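Local coordinates for nitroreductase family protein (Sphingopyxis sp., PDB 7DP1) that probably uses FMN and NADPH to reduce nitro groups of dinitroaniline herbicides, working as a two-subunit flavoenzyme of the nitroreductase family, at residues 82-86 / 195-199; 51-55 / 153-157; 23-29 / 202-207; 69-74 / 181-185. The protein carries 1 engineered substitution. All blocks are in the same frame, centred on the assembly; numbering follows the deposited sequence.

Contact 1 of 4, residues 82-86 / 195-199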
loop_
_atom_site.group_PDB
_atom_site.type_symbol
_atom_site.label_atom_id
_atom_site.label_comp_id
_atom_site.label_asym_id
_atom_site.label_seq_id
_atom_site.Cartn_x
_atom_site.Cartn_y
_atom_site.Cartn_z
ATOM N N GLN A 82 11.833 -19.452 9.466
ATOM C CA GLN A 82 10.475 -19.899 9.143
ATOM C C GLN A 82 9.820 -18.860 8.241
ATOM O O GLN A 82 8.923 -18.123 8.663
ATOM C CB GLN A 82 9.630 -20.100 10.410
ATOM C CG GLN A 82 10.291 -20.958 11.492
ATOM C CD GLN A 82 9.556 -20.866 12.821
ATOM O OE1 GLN A 82 9.171 -19.770 13.254
ATOM N NE2 GLN A 82 9.367 -22.012 13.485
ATOM N N PRO A 83 10.295 -18.767 6.994
ATOM C CA PRO A 83 9.816 -17.698 6.106
ATOM C C PRO A 83 8.325 -17.836 5.828
ATOM O O PRO A 83 7.910 -18.940 5.512
ATOM C CB PRO A 83 10.646 -17.907 4.833
ATOM C CG PRO A 83 11.803 -18.727 5.264
ATOM C CD PRO A 83 11.294 -19.625 6.340
ATOM N N GLU A 84 7.539 -16.762 5.960
ATOM C CA GLU A 84 6.111 -16.787 5.635
ATOM C C GLU A 84 5.908 -16.793 4.118
ATOM O O GLU A 84 4.910 -17.311 3.607
ATOM C CB GLU A 84 5.373 -15.567 6.216
ATOM C CG GLU A 84 5.030 -15.587 7.674
ATOM C CD GLU A 84 3.917 -16.569 8.027
ATOM O OE1 GLU A 84 4.227 -17.765 8.186
ATOM O OE2 GLU A 84 2.742 -16.150 8.159
ATOM N N TYR A 85 6.864 -16.191 3.419
ATOM C CA TYR A 85 6.817 -16.018 1.967
ATOM C C TYR A 85 8.195 -15.547 1.507
ATOM O O TYR A 85 9.123 -15.485 2.305
ATOM C CB TYR A 85 5.749 -15.004 1.577
ATOM C CG TYR A 85 5.902 -13.693 2.322
ATOM C CD1 TYR A 85 6.757 -12.697 1.852
ATOM C CD2 TYR A 85 5.205 -13.456 3.506
ATOM C CE1 TYR A 85 6.906 -11.496 2.541
ATOM C CE2 TYR A 85 5.346 -12.256 4.196
ATOM C CZ TYR A 85 6.200 -11.283 3.708
ATOM O OH TYR A 85 6.357 -10.095 4.389
ATOM N N ASP A 86 8.317 -15.172 0.242
ATOM C CA ASP A 86 9.561 -14.599 -0.276
ATOM C C ASP A 86 9.618 -13.097 -0.026
ATOM O O ASP A 86 8.872 -12.326 -0.659
ATOM C CB ASP A 86 9.673 -14.863 -1.773
ATOM C CG ASP A 86 10.092 -16.270 -2.076
ATOM O OD1 ASP A 86 10.443 -16.999 -1.131
ATOM O OD2 ASP A 86 10.051 -16.659 -3.258
ATOM N N GLN A 195 -4.075 -17.613 9.147
ATOM C CA GLN A 195 -3.507 -16.269 8.987
ATOM C C GLN A 195 -2.094 -16.341 8.428
ATOM O O GLN A 195 -1.376 -17.324 8.641
ATOM C CB GLN A 195 -3.483 -15.525 10.324
ATOM C CG GLN A 195 -4.856 -15.183 10.829
ATOM C CD GLN A 195 -5.509 -14.141 9.958
ATOM O OE1 GLN A 195 -5.010 -13.020 9.834
ATOM N NE2 GLN A 195 -6.610 -14.517 9.311
ATOM N N ILE A 196 -1.692 -15.292 7.728
ATOM C CA ILE A 196 -0.308 -15.157 7.289
ATOM C C ILE A 196 0.215 -13.798 7.723
ATOM O O ILE A 196 -0.472 -12.779 7.592
ATOM C CB ILE A 196 -0.165 -15.351 5.743
ATOM C CG1 ILE A 196 1.278 -15.111 5.295
ATOM C CG2 ILE A 196 -1.122 -14.440 4.961
ATOM C CD1 ILE A 196 1.587 -15.605 3.874
ATOM N N LEU A 197 1.425 -13.779 8.266
ATOM C CA LEU A 197 2.001 -12.531 8.732
ATOM C C LEU A 197 2.646 -11.842 7.565
ATOM O O LEU A 197 3.504 -12.435 6.915
ATOM C CB LEU A 197 3.038 -12.771 9.832
ATOM C CG LEU A 197 3.828 -11.539 10.296
ATOM C CD1 LEU A 197 2.919 -10.544 11.003
ATOM C CD2 LEU A 197 4.995 -11.934 11.206
ATOM N N PHE A 198 2.243 -10.604 7.294
ATOM C CA PHE A 198 2.903 -9.809 6.253
ATOM C C PHE A 198 4.119 -9.086 6.842
ATOM O O PHE A 198 5.256 -9.307 6.425
ATOM C CB PHE A 198 1.909 -8.821 5.605
ATOM C CG PHE A 198 2.556 -7.654 4.860
ATOM C CD1 PHE A 198 3.701 -7.812 4.112
ATOM C CD2 PHE A 198 1.974 -6.398 4.903
ATOM C CE1 PHE A 198 4.265 -6.741 3.436
ATOM C CE2 PHE A 198 2.527 -5.329 4.223
ATOM C CZ PHE A 198 3.683 -5.502 3.500
ATOM N N SER A 199 3.896 -8.241 7.827
ATOM C CA SER A 199 4.976 -7.369 8.251
ATOM C C SER A 199 4.766 -6.882 9.665
ATOM O O SER A 199 3.638 -6.870 10.167
ATOM C CB SER A 199 5.084 -6.180 7.295
ATOM O OG SER A 199 6.089 -5.270 7.711
#
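Glu84 lies against strand 195-199 with CG anti to the carbonyl carbon (chi1 -78°) and the chain bent at chi2 (-71°). This turns OE2 onto the strand backbone, where it accepts the amide N-H of Leu197 in a nearly straight bond (OE2 to Leu197 N 2.7 Å, N-H...O angle 168°) through the anti lone pair, the one pointing away from OE1. OE2 also rests 3.4 Å from Ile196 CG1, the two side chains sliding past each other in opposite senses, while the stem of the glutamate crosses Leu197 at about a right angle. The carboxylate has a stronger partner in Arg186, which forms a salt bridge with OE1. The strand is irregular here, since Phe198 and Ser199 both face Leu140 of strand 136-143 in a classic beta bulge. Tyr85 presents the edge of its ring to the strand backbone at the bulge. Leu197 O lies near the ring plane, 3.3 Å from Tyr85 CE2, and Phe198 O takes the hydroxyl hydrogen at a modelled 2.4 Å from Tyr85 OH, too short to be trusted in detail. Ile196 CD1 packs 4.2 Å from Tyr85 CD2. Phe198 belongs to the FMN pocket, and Tyr85 OH approaches its ring edge at CD1.

Contact 2 of 4, residues 51-55 / 153-157. With FMN (flavin mononucleotide), chain D.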
loop_
_atom_site.group_PDB
_atom_site.type_symbol
_atom_site.label_atom_id
_atom_site.label_comp_id
_atom_site.label_asym_id
_atom_site.label_seq_id
_atom_site.Cartn_x
_atom_site.Cartn_y
_atom_site.Cartn_z
ATOM N N GLN A 51 -11.372 -4.355 2.899
ATOM C CA GLN A 51 -10.620 -4.014 4.107
ATOM C C GLN A 51 -9.888 -5.245 4.689
ATOM O O GLN A 51 -10.124 -5.626 5.830
ATOM C CB GLN A 51 -11.552 -3.425 5.184
ATOM C CG GLN A 51 -12.283 -2.147 4.745
ATOM C CD GLN A 51 -13.528 -1.887 5.569
ATOM O OE1 GLN A 51 -13.460 -1.370 6.693
ATOM N NE2 GLN A 51 -14.671 -2.298 5.040
ATOM N N PRO A 52 -9.010 -5.865 3.899
ATOM C CA PRO A 52 -8.471 -7.178 4.297
ATOM C C PRO A 52 -7.430 -7.137 5.427
ATOM O O PRO A 52 -7.063 -8.205 5.923
ATOM C CB PRO A 52 -7.858 -7.703 2.990
ATOM C CG PRO A 52 -7.417 -6.423 2.260
ATOM C CD PRO A 52 -8.459 -5.383 2.617
ATOM N N TRP A 53 -6.976 -5.950 5.832
ATOM C CA TRP A 53 -5.964 -5.829 6.872
ATOM C C TRP A 53 -6.438 -6.200 8.284
ATOM O O TRP A 53 -7.543 -5.856 8.703
ATOM C CB TRP A 53 -5.386 -4.408 6.899
ATOM C CG TRP A 53 -6.381 -3.307 6.931
ATOM C CD1 TRP A 53 -6.946 -2.735 8.038
ATOM C CD2 TRP A 53 -6.930 -2.617 5.798
ATOM N NE1 TRP A 53 -7.815 -1.741 7.662
ATOM C CE2 TRP A 53 -7.826 -1.651 6.293
ATOM C CE3 TRP A 53 -6.745 -2.726 4.407
ATOM C CZ2 TRP A 53 -8.554 -0.799 5.450
ATOM C CZ3 TRP A 53 -7.455 -1.865 3.566
ATOM C CH2 TRP A 53 -8.352 -0.918 4.094
ATOM N N GLN A 54 -5.573 -6.881 9.017
ATOM C CA GLN A 54 -5.827 -7.186 10.435
ATOM C C GLN A 54 -4.550 -6.925 11.205
ATOM O O GLN A 54 -3.465 -7.217 10.715
ATOM C CB GLN A 54 -6.276 -8.636 10.628
ATOM C CG GLN A 54 -7.702 -8.908 10.198
ATOM C CD GLN A 54 -8.061 -10.381 10.282
ATOM O OE1 GLN A 54 -8.056 -11.097 9.282
ATOM N NE2 GLN A 54 -8.349 -10.844 11.486
ATOM N N ALA A 55 -4.659 -6.401 12.413
ATOM C CA ALA A 55 -3.442 -6.069 13.131
ATOM C C ALA A 55 -3.491 -6.496 14.572
ATOM O O ALA A 55 -4.499 -6.329 15.246
ATOM C CB ALA A 55 -3.161 -4.577 13.047
ATOM N N ASP A 153 -3.889 -3.667 -0.935
ATOM C CA ASP A 153 -4.837 -3.036 -0.008
ATOM C C ASP A 153 -4.194 -2.857 1.361
ATOM O O ASP A 153 -4.357 -1.830 1.997
ATOM C CB ASP A 153 -6.113 -3.873 0.177
ATOM C CG ASP A 153 -6.913 -4.072 -1.101
ATOM O OD1 ASP A 153 -6.795 -3.258 -2.045
ATOM O OD2 ASP A 153 -7.714 -5.047 -1.130
ATOM N N MET A 154 -3.458 -3.863 1.821
ATOM C CA MET A 154 -2.800 -3.735 3.120
ATOM C C MET A 154 -1.765 -2.595 3.131
ATOM O O MET A 154 -1.646 -1.854 4.128
ATOM C CB MET A 154 -2.124 -5.064 3.525
ATOM C CG MET A 154 -3.125 -6.196 3.844
ATOM S SD MET A 154 -2.366 -7.605 4.714
ATOM C CE MET A 154 -1.288 -8.273 3.460
ATOM N N GLY A 155 -1.009 -2.481 2.044
ATOM C CA GLY A 155 -0.031 -1.399 1.903
ATOM C C GLY A 155 -0.718 -0.051 1.996
ATOM O O GLY A 155 -0.245 0.881 2.649
ATOM N N MET A 156 -1.875 0.041 1.364
ATOM C CA MET A 156 -2.638 1.289 1.384
ATOM C C MET A 156 -2.953 1.642 2.818
ATOM O O MET A 156 -2.771 2.786 3.242
ATOM C CB MET A 156 -3.909 1.153 0.551
ATOM C CG MET A 156 -3.631 1.037 -0.959
ATOM S SD MET A 156 -5.161 0.660 -1.834
ATOM C CE MET A 156 -4.439 -0.116 -3.299
ATOM N N TRP A 157 -3.419 0.655 3.571
ATOM C CA TRP A 157 -3.708 0.870 5.006
ATOM C C TRP A 157 -2.463 1.215 5.801
ATOM O O TRP A 157 -2.437 2.185 6.560
ATOM C CB TRP A 157 -4.357 -0.357 5.615
ATOM C CG TRP A 157 -4.650 -0.220 7.080
ATOM C CD1 TRP A 157 -5.720 0.413 7.633
ATOM C CD2 TRP A 157 -3.885 -0.756 8.187
ATOM N NE1 TRP A 157 -5.683 0.305 9.008
ATOM C CE2 TRP A 157 -4.567 -0.399 9.376
ATOM C CE3 TRP A 157 -2.693 -1.480 8.285
ATOM C CZ2 TRP A 157 -4.100 -0.753 10.670
ATOM C CZ3 TRP A 157 -2.223 -1.827 9.569
ATOM C CH2 TRP A 157 -2.930 -1.456 10.741
HETATM N N1 FMN D . -14.049 0.827 -7.614
HETATM C C2 FMN D . -14.734 0.630 -8.786
HETATM O O2 FMN D . -15.834 1.151 -8.922
HETATM N N3 FMN D . -14.188 -0.128 -9.804
HETATM C C4 FMN D . -12.942 -0.703 -9.679
HETATM O O4 FMN D . -12.485 -1.368 -10.626
HETATM C C4A FMN D . -12.244 -0.509 -8.479
HETATM N N5 FMN D . -11.000 -1.059 -8.278
HETATM C C5A FMN D . -10.309 -0.825 -7.107
HETATM C C6 FMN D . -9.051 -1.374 -6.940
HETATM C C7 FMN D . -8.353 -1.149 -5.759
HETATM C C7M FMN D . -6.981 -1.726 -5.599
HETATM C C8 FMN D . -8.910 -0.383 -4.744
HETATM C C8M FMN D . -8.131 -0.106 -3.486
HETATM C C9 FMN D . -10.173 0.165 -4.912
HETATM C C9A FMN D . -10.870 -0.051 -6.099
HETATM N N10 FMN D . -12.135 0.481 -6.286
HETATM C C10 FMN D . -12.807 0.259 -7.461
HETATM C "C1'" FMN D . -12.794 1.339 -5.240
HETATM C "C2'" FMN D . -13.324 0.528 -4.061
HETATM O "O2'" FMN D . -14.558 -0.064 -4.384
HETATM C "C3'" FMN D . -13.478 1.494 -2.886
HETATM O "O3'" FMN D . -12.209 1.975 -2.499
HETATM C "C4'" FMN D . -14.170 0.889 -1.667
HETATM O "O4'" FMN D . -15.507 0.602 -2.037
HETATM C "C5'" FMN D . -14.185 1.954 -0.570
HETATM O "O5'" FMN D . -14.825 3.135 -1.060
HETATM P P FMN D . -14.077 4.574 -1.014
HETATM O O1P FMN D . -14.981 5.532 -1.769
HETATM O O2P FMN D . -13.872 5.090 0.384
HETATM O O3P FMN D . -12.706 4.396 -1.612
#
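Trp53 and Trp157 stack face to face through their five-membered rings, centroids 3.5 Å apart and planes inclined by 17°. Trp53 NE1 comes within 3.0 Å of Trp157 CD1, a tight fit in which the two indole nitrogens, both donors, are close but unbonded; Trp53 NE1 is hydrogen-bonded instead to Gln42. Trp157 CB sits over the six-membered ring of Trp53, 3.6 Å from its centroid, as a CH-pi contact. A chi1 of 179° sends the Trp157 indole out beside its carbonyl carbon and lays it on Trp53. Ala55 CB lies obliquely 3.9 Å from Trp157 CH2. Gln51 CA backs the opposite face of Trp53. Pro52 CG presses on Asp153 CB at 3.5 Å, and Met154 CG is 4.2 Å from Trp53 CB. Asp153 OD1 accepts a bond from Gly47 N and, like Met156 SD at 3.5 Å, approaches the flavin methyl C8M. Arg18, Ser20 and Arg219 of the second subunit also hydrogen-bond this FMN, so its pocket lies at the interface. The contact joins the chain leading into strand 54-59 to helix 148-167, where both indoles touch strand 136-143 and Trp157 touches helix 31-41; Ala55 pairs in parallel with a strand of the second subunit, carrying the sheet across.

Contact 3 of 4, residues 23-29 / 202-207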
loop_
_atom_site.group_PDB
_atom_site.type_symbol
_atom_site.label_atom_id
_atom_site.label_comp_id
_atom_site.label_asym_id
_atom_site.label_seq_id
_atom_site.Cartn_x
_atom_site.Cartn_y
_atom_site.Cartn_z
ATOM N N ALA A 23 15.787 4.275 15.570
ATOM C CA ALA A 23 16.193 4.625 16.924
ATOM C C ALA A 23 15.097 5.410 17.630
ATOM O O ALA A 23 14.822 6.569 17.278
ATOM C CB ALA A 23 17.477 5.418 16.919
ATOM N N PHE A 24 14.489 4.770 18.630
ATOM C CA PHE A 24 13.397 5.349 19.409
ATOM C C PHE A 24 13.795 5.639 20.851
ATOM O O PHE A 24 14.567 4.894 21.458
ATOM C CB PHE A 24 12.180 4.415 19.424
ATOM C CG PHE A 24 11.632 4.088 18.064
ATOM C CD1 PHE A 24 12.164 3.054 17.318
ATOM C CD2 PHE A 24 10.559 4.796 17.546
ATOM C CE1 PHE A 24 11.643 2.745 16.066
ATOM C CE2 PHE A 24 10.044 4.493 16.302
ATOM C CZ PHE A 24 10.587 3.462 15.559
ATOM N N THR A 25 13.257 6.717 21.406
ATOM C CA THR A 25 13.368 6.951 22.841
ATOM C C THR A 25 12.382 5.984 23.492
ATOM O O THR A 25 11.574 5.389 22.791
ATOM C CB THR A 25 13.043 8.406 23.205
ATOM O OG1 THR A 25 11.633 8.626 23.102
ATOM C CG2 THR A 25 13.772 9.370 22.264
ATOM N N ASP A 26 12.391 5.847 24.812
ATOM C CA ASP A 26 11.469 4.903 25.454
ATOM C C ASP A 26 10.231 5.584 26.027
ATOM O O ASP A 26 9.590 5.075 26.945
ATOM C CB ASP A 26 12.179 4.136 26.560
ATOM C CG ASP A 26 12.701 5.043 27.624
ATOM O OD1 ASP A 26 12.459 6.264 27.513
ATOM O OD2 ASP A 26 13.348 4.544 28.570
ATOM N N ARG A 27 9.930 6.760 25.509
ATOM C CA ARG A 27 8.693 7.430 25.837
ATOM C C ARG A 27 7.549 6.539 25.370
ATOM O O ARG A 27 7.534 6.104 24.215
ATOM C CB ARG A 27 8.655 8.798 25.166
ATOM C CG ARG A 27 7.393 9.594 25.373
ATOM C CD ARG A 27 7.515 10.925 24.647
ATOM N NE ARG A 27 6.292 11.713 24.747
ATOM C CZ ARG A 27 6.127 12.900 24.175
ATOM N NH1 ARG A 27 7.117 13.434 23.475
ATOM N NH2 ARG A 27 4.980 13.554 24.306
ATOM N N PRO A 28 6.606 6.230 26.271
ATOM C CA PRO A 28 5.469 5.370 25.936
ATOM C C PRO A 28 4.603 5.980 24.855
ATOM O O PRO A 28 4.628 7.188 24.627
ATOM C CB PRO A 28 4.684 5.281 27.247
ATOM C CG PRO A 28 5.147 6.447 28.053
ATOM C CD PRO A 28 6.582 6.627 27.682
ATOM N N VAL A 29 3.862 5.124 24.175
ATOM C CA VAL A 29 2.895 5.560 23.193
ATOM C C VAL A 29 1.499 5.530 23.828
ATOM O O VAL A 29 1.104 4.541 24.447
ATOM C CB VAL A 29 2.960 4.675 21.942
ATOM C CG1 VAL A 29 1.961 5.141 20.913
ATOM C CG2 VAL A 29 4.360 4.715 21.369
ATOM N N ALA A 202 7.265 -1.252 13.719
ATOM C CA ALA A 202 7.742 -0.751 15.003
ATOM C C ALA A 202 7.183 0.648 15.188
ATOM O O ALA A 202 7.221 1.443 14.255
ATOM C CB ALA A 202 9.245 -0.752 15.049
ATOM N N ILE A 203 6.677 0.958 16.381
ATOM C CA ILE A 203 6.051 2.258 16.651
ATOM C C ILE A 203 6.574 2.927 17.913
ATOM O O ILE A 203 6.669 2.282 18.961
ATOM C CB ILE A 203 4.515 2.121 16.786
ATOM C CG1 ILE A 203 3.886 1.750 15.447
ATOM C CG2 ILE A 203 3.887 3.430 17.229
ATOM C CD1 ILE A 203 2.388 1.552 15.525
ATOM N N GLY A 204 6.874 4.227 17.827
ATOM C CA GLY A 204 7.335 4.970 18.988
ATOM C C GLY A 204 7.727 6.400 18.683
ATOM O O GLY A 204 7.436 6.921 17.591
ATOM N N HIS A 205 8.377 7.035 19.657
ATOM C CA HIS A 205 8.856 8.395 19.528
ATOM C C HIS A 205 10.284 8.363 18.995
ATOM O O HIS A 205 11.152 7.711 19.582
ATOM C CB HIS A 205 8.806 9.113 20.881
ATOM C CG HIS A 205 7.421 9.308 21.420
ATOM N ND1 HIS A 205 6.681 10.449 21.188
ATOM C CD2 HIS A 205 6.640 8.503 22.182
ATOM C CE1 HIS A 205 5.511 10.344 21.794
ATOM N NE2 HIS A 205 5.459 9.173 22.400
ATOM N N ALA A 206 10.533 9.064 17.895
ATOM C CA ALA A 206 11.858 9.063 17.274
ATOM C C ALA A 206 12.951 9.731 18.122
ATOM O O ALA A 206 12.748 10.814 18.671
ATOM C CB ALA A 206 11.785 9.732 15.921
ATOM N N ASP A 207 14.113 9.088 18.202
ATOM C CA ASP A 207 15.305 9.729 18.767
ATOM C C ASP A 207 15.854 10.671 17.705
ATOM O O ASP A 207 16.618 10.266 16.830
ATOM C CB ASP A 207 16.355 8.686 19.192
ATOM C CG ASP A 207 17.669 9.309 19.678
ATOM O OD1 ASP A 207 17.832 10.549 19.619
ATOM O OD2 ASP A 207 18.540 8.540 20.149
HETATM O O HOH W 1 9.228 5.947 21.925
#
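Two backbone hydrogen bonds join the loop 23-29 to the end of strand 195-204: Asp207 N gives its hydrogen to Ala23 O at 2.8 Å, and Thr25 N gives its own to His205 O at 3.0 Å. They flank Phe24 and Ala206, which form a single antiparallel bridge as a non-hydrogen-bonded pair. A water ties the next turn of the loop to the same backbone, accepting from His205 N at 2.7 Å and donating to Thr25 O and Arg27 O. Weaker is the bond from His205 NE2 to Pro28 O, 3.1 Å long but bent to 130°, although the carbonyl oxygen lies at the ring edge, in its plane.

The bridge lies just beyond strand 195-204, an interior strand of the four-stranded antiparallel sheet of this nitroreductase fold, with strands 136-143 and 171-175 as its neighbours, and joins to it the loop that leads into helix 31-41.

The stacking involves Arg27, fully extended from CB to NE, which runs over one face of the His205 imidazole. Its CD stands 3.4 Å above the ring centre, a CH-pi contact only 2° off the normal. Beyond it the guanidinium lies flat on the ring with planes 3° apart and centres 4.1 Å apart, NE being near CE1.

Apolar side chains meet where Phe24 CE1 faces Ala202 CB and Val29 CG2 faces Ile203 CG2. Among other carbon contacts, Phe24 turns the CD2 edge of its ring to Gly204, 3.5 Å from Gly204 CA. Val29 CG2 is 3.8 Å from Gly204 CA. Thr25 CG2 rests on Asp207 CA, and Phe24 also touches Ala134 and Ala171.

Contact 4 of 4, residues 69-74 / 181-185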
loop_
_atom_site.group_PDB
_atom_site.type_symbol
_atom_site.label_atom_id
_atom_site.label_comp_id
_atom_site.label_asym_id
_atom_site.label_seq_id
_atom_site.Cartn_x
_atom_site.Cartn_y
_atom_site.Cartn_z
ATOM N N ALA A 69 10.972 -15.339 21.970
ATOM C CA ALA A 69 10.679 -16.487 21.137
ATOM C C ALA A 69 11.442 -16.404 19.828
ATOM O O ALA A 69 12.037 -17.380 19.386
ATOM C CB ALA A 69 9.201 -16.583 20.884
ATOM N N VAL A 70 11.428 -15.229 19.209
ATOM C CA VAL A 70 12.129 -15.056 17.952
ATOM C C VAL A 70 13.648 -15.138 18.168
ATOM O O VAL A 70 14.372 -15.698 17.345
ATOM C CB VAL A 70 11.750 -13.722 17.298
ATOM C CG1 VAL A 70 12.645 -13.444 16.105
ATOM C CG2 VAL A 70 10.278 -13.756 16.843
ATOM N N ALA A 71 14.128 -14.618 19.291
ATOM C CA ALA A 71 15.549 -14.712 19.611
ATOM C C ALA A 71 15.996 -16.176 19.718
ATOM O O ALA A 71 17.105 -16.531 19.314
ATOM C CB ALA A 71 15.852 -13.963 20.886
ATOM N N ALA A 72 15.132 -17.020 20.275
ATOM C CA ALA A 72 15.412 -18.453 20.375
ATOM C C ALA A 72 15.597 -19.085 18.996
ATOM O O ALA A 72 16.431 -19.965 18.833
ATOM C CB ALA A 72 14.302 -19.160 21.137
ATOM N N ARG A 73 14.797 -18.658 18.020
ATOM C CA ARG A 73 14.956 -19.128 16.656
ATOM C C ARG A 73 16.252 -18.573 16.103
ATOM O O ARG A 73 16.997 -19.274 15.410
ATOM C CB ARG A 73 13.777 -18.688 15.769
ATOM C CG ARG A 73 12.414 -19.186 16.220
ATOM C CD ARG A 73 12.398 -20.700 16.337
ATOM N NE ARG A 73 12.449 -21.349 15.026
ATOM C CZ ARG A 73 12.283 -22.655 14.835
ATOM N NH1 ARG A 73 12.322 -23.157 13.610
ATOM N NH2 ARG A 73 12.076 -23.462 15.870
ATOM N N ILE A 74 16.541 -17.320 16.443
ATOM C CA ILE A 74 17.648 -16.616 15.801
ATOM C C ILE A 74 18.982 -17.302 16.070
ATOM O O ILE A 74 19.800 -17.420 15.171
ATOM C CB ILE A 74 17.727 -15.146 16.245
ATOM C CG1 ILE A 74 16.622 -14.344 15.582
ATOM C CG2 ILE A 74 19.053 -14.521 15.847
ATOM C CD1 ILE A 74 16.670 -12.893 15.920
ATOM N N TYR A 181 10.248 -15.374 10.641
ATOM C CA TYR A 181 9.894 -16.327 11.699
ATOM C C TYR A 181 8.393 -16.280 11.927
ATOM O O TYR A 181 7.949 -16.292 13.077
ATOM C CB TYR A 181 10.616 -16.018 13.019
ATOM C CG TYR A 181 12.102 -15.920 12.878
ATOM C CD1 TYR A 181 12.888 -17.069 12.829
ATOM C CD2 TYR A 181 12.725 -14.684 12.763
ATOM C CE1 TYR A 181 14.247 -16.992 12.681
ATOM C CE2 TYR A 181 14.096 -14.597 12.617
ATOM C CZ TYR A 181 14.852 -15.755 12.574
ATOM O OH TYR A 181 16.217 -15.684 12.427
ATOM N N GLY A 182 7.632 -16.222 10.835
ATOM C CA GLY A 182 6.192 -16.044 10.890
ATOM C C GLY A 182 5.483 -16.981 11.857
ATOM O O GLY A 182 4.691 -16.535 12.693
ATOM N N ALA A 183 5.785 -18.273 11.753
ATOM C CA ALA A 183 5.115 -19.295 12.557
ATOM C C ALA A 183 5.297 -19.053 14.045
ATOM O O ALA A 183 4.353 -19.191 14.816
ATOM C CB ALA A 183 5.623 -20.687 12.191
ATOM N N THR A 184 6.516 -18.700 14.445
ATOM C CA THR A 184 6.798 -18.379 15.841
ATOM C C THR A 184 6.014 -17.147 16.286
ATOM O O THR A 184 5.368 -17.156 17.323
ATOM C CB THR A 184 8.289 -18.110 16.082
ATOM O OG1 THR A 184 9.030 -19.314 15.887
ATOM C CG2 THR A 184 8.510 -17.606 17.506
ATOM N N VAL A 185 6.091 -16.084 15.498
ATOM C CA VAL A 185 5.366 -14.857 15.819
ATOM C C VAL A 185 3.868 -15.144 15.948
ATOM O O VAL A 185 3.250 -14.785 16.955
ATOM C CB VAL A 185 5.609 -13.772 14.760
ATOM C CG1 VAL A 185 4.795 -12.481 15.073
ATOM C CG2 VAL A 185 7.102 -13.480 14.636
HETATM O O HOH W 2 17.246 -18.236 12.904
#
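The phenol ring of Tyr181 reaches out to helix 60-74, where Val70, Arg73 and Ile74 all approach it obliquely from the same side. Val70 CG1 comes to CD2 of the Tyr181 ring at 3.6 Å, and Arg73 CB to Tyr181 CD1 at 3.5 Å. Ile74 crosses the ring's outer end at about a right angle, its CG1 lying 3.8 Å from Tyr181 CZ. At the edge of the ring, in its plane, a water accepts the hydroxyl hydrogen from Tyr181 OH at 2.8 Å and donates to Arg73 O, joining the phenol to the last turn of the helix. The guanidinium of Arg73 is turned steeply against the ring (planes 79° apart) and is drawn off by Gly80, whose carbonyl oxygen is hydrogen-bonded to Arg73 NE.

Thr184 fits beside the tyrosine with its two branches divided by task. With OG1 anti to the carbonyl carbon (chi1 -67°), CG2 is left anti to the backbone N and packs 3.6 Å from Ala69 CB. OG1 lies 3.4 Å from Arg73 CG but has its polar partner in Gln82, to which it is hydrogen-bonded. Deeper in, Val70 CG2 meets Val185 CG2 at 3.9 Å.

Outside the pair, Val70 and Ile74 touch Tyr129, and Val70 also touches Trp178. Tyr181 occupies the N-cap position of helix 182-189, its carbonyl accepting from Val185 N. The whole is plain helix-to-helix packing: one stripe of helix 60-74, Ala69, Val70, Arg73 and Ile74, against the cap and first turn of helix 182-189, with aliphatic carbons, including the stem of Arg73, and one aromatic ring as the filling.

Contact 2 is the buried one, all its touching residues being enclosed, and it relies on aromatic stacking and apolar packing. The other three are partly buried, contact 3 having exposed arginine and proline at its outer margin and the richest polar chemistry. Contacts 1 and 3 hold the two ends of strand 195-204, about 25 Å apart between centres and on opposite sides of the chain's centre. Contact 4 joins two helices and reaches contact 1 through Gln82, bonded to Thr184 and probably to Gly182. Contacts 1 and 2 meet where Phe198 packs on Met154; both touch the second subunit and supply residues to the pockets of different FMN molecules, whereas no other protein chain touches contacts 3 and 4.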